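Diguanylate cyclase (Xanthomonas campestris pv. campestris, PDB 5H5O) binds cyclic GMP through its cyclic nucleotide-binding domain, the part described here, and probably makes cyclic di-GMP from two GTP with its GGDEF domain. Local coordinates at residues Gln99-Val102 with Met108-His111. Numbering follows the deposited sequence.
Sequences QRLV and MVAH
Val-109 meets helix 95-104 with both methyls. CG2 lies mainly over the backbone of Val-102 and also approaches the side chain of Leu-101, while CG1 meets CG2 of Val-102. CG2 of Val-109 lies 3.8 Å from CA of Val-102 and is equally near the backbone N of that residue. The same methyl is 3.9 Å from the carbonyl O of Leu-101. CG1 of Val-109 faces CG2 of Val-102 at 3.9 Å, and the two valine side chains cross at about a right angle. Val-109 has CG1 anti to its N (chi1 173°), which leaves CG2 beside that N.

Met-108, present as selenomethionine, makes the second apolar patch. Its CE sits 3.7 Å from CD1 of Leu-101 and is also close to CG of that leucine. The chain of Met-108 is extended through chi1 and chi2. A turn about the CG-SE bond (chi3 74°) then swings CE toward the leucine. CG of Leu-101 is also 4.2 Å from CG2 of Val-109, so the two patches join. The side-chain contacts are all apolar, and three of the four touching residues are buried.

The backbone N of Met-108 is hydrogen-bonded to OD1 of Asp-105, between the two segments. Val-102 and Val-109 are the closest backbone positions, with CA atoms 5.9 Å apart.

Helices 95-104 and 106-121 follow one another, joined at Asp-105, and pack beside the beta-roll, after strand 88-93. They are probably the counterparts of the B and C helices of the cyclic nucleotide-binding fold. Helix 8-17 lies against them: Phe-17 touches Leu-101, and Phe-13 and Phe-14 touch Met-108. Ala-110 packs on Ala-110 of the second subunit, so helix 106-121 links this hydrophobic contact to the dimer interface.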
loop_
_atom_site.group_PDB
_atom_site.type_symbol
_atom_site.label_atom_id
_atom_site.label_comp_id
_atom_site.label_asym_id
_atom_site.label_seq_id
_atom_site.Cartn_x
_atom_site.Cartn_y
_atom_site.Cartn_z
ATOM N N GLN A 99 14.662 0.299 6.318
ATOM C CA GLN A 99 14.467 -0.226 7.664
ATOM C C GLN A 99 15.016 0.742 8.711
ATOM O O GLN A 99 14.404 0.922 9.767
ATOM C CB GLN A 99 15.085 -1.616 7.842
ATOM C CG GLN A 99 14.941 -2.141 9.265
ATOM C CD GLN A 99 13.481 -2.192 9.727
ATOM O OE1 GLN A 99 13.132 -1.673 10.784
ATOM N NE2 GLN A 99 12.627 -2.809 8.921
ATOM N N ARG A 100 16.153 1.380 8.413
ATOM C CA ARG A 100 16.714 2.368 9.334
ATOM C C ARG A 100 15.762 3.540 9.509
ATOM O O ARG A 100 15.557 4.029 10.625
ATOM C CB ARG A 100 18.085 2.870 8.857
ATOM C CG ARG A 100 19.244 1.962 9.239
ATOM C CD ARG A 100 20.531 2.348 8.531
ATOM N NE ARG A 100 21.207 1.179 7.980
ATOM C CZ ARG A 100 21.469 1.003 6.690
ATOM N NH1 ARG A 100 21.130 1.931 5.811
ATOM N NH2 ARG A 100 22.086 -0.098 6.282
ATOM N N LEU A 101 15.170 3.965 8.395
ATOM C CA LEU A 101 14.236 5.092 8.354
ATOM C C LEU A 101 12.990 4.832 9.197
ATOM O O LEU A 101 12.555 5.686 9.966
ATOM C CB LEU A 101 13.822 5.330 6.903
ATOM C CG LEU A 101 13.473 6.733 6.430
ATOM C CD1 LEU A 101 14.244 7.778 7.208
ATOM C CD2 LEU A 101 13.786 6.830 4.934
ATOM N N VAL A 102 12.422 3.639 9.037
ATOM C CA VAL A 102 11.264 3.226 9.815
ATOM C C VAL A 102 11.576 3.325 11.300
ATOM O O VAL A 102 10.782 3.851 12.076
ATOM C CB VAL A 102 10.864 1.764 9.507
ATOM C CG1 VAL A 102 9.646 1.377 10.304
ATOM C CG2 VAL A 102 10.587 1.587 8.042
HETATM N N MSE A 108 6.820 9.378 9.920
HETATM C CA MSE A 108 7.034 9.886 8.572
HETATM C C MSE A 108 6.814 8.789 7.558
HETATM O O MSE A 108 6.150 9.014 6.544
HETATM C CB MSE A 108 8.435 10.464 8.381
HETATM C CG MSE A 108 8.626 11.011 6.973
HETATM SE SE MSE A 108 10.411 11.653 6.701
HETATM C CE MSE A 108 11.343 9.959 6.556
ATOM N N VAL A 109 7.349 7.601 7.855
ATOM C CA VAL A 109 7.215 6.435 6.982
ATOM C C VAL A 109 5.753 5.991 6.813
ATOM O O VAL A 109 5.323 5.646 5.710
ATOM C CB VAL A 109 8.075 5.251 7.496
ATOM C CG1 VAL A 109 7.817 3.980 6.700
ATOM C CG2 VAL A 109 9.542 5.615 7.444
ATOM N N ALA A 110 4.987 6.010 7.901
ATOM C CA ALA A 110 3.586 5.589 7.825
ATOM C C ALA A 110 2.823 6.500 6.884
ATOM O O ALA A 110 2.007 6.050 6.075
ATOM C CB ALA A 110 2.935 5.582 9.220
ATOM N N HIS A 111 3.092 7.798 6.995
ATOM C CA HIS A 111 2.444 8.767 6.125
ATOM C C HIS A 111 2.841 8.508 4.667
ATOM O O HIS A 111 1.996 8.528 3.745
ATOM C CB HIS A 111 2.804 10.185 6.571
ATOM C CG HIS A 111 1.985 11.249 5.914
ATOM N ND1 HIS A 111 2.468 12.036 4.889
ATOM C CD2 HIS A 111 0.714 11.662 6.138
ATOM C CE1 HIS A 111 1.530 12.883 4.506
ATOM N NE2 HIS A 111 0.455 12.678 5.249
#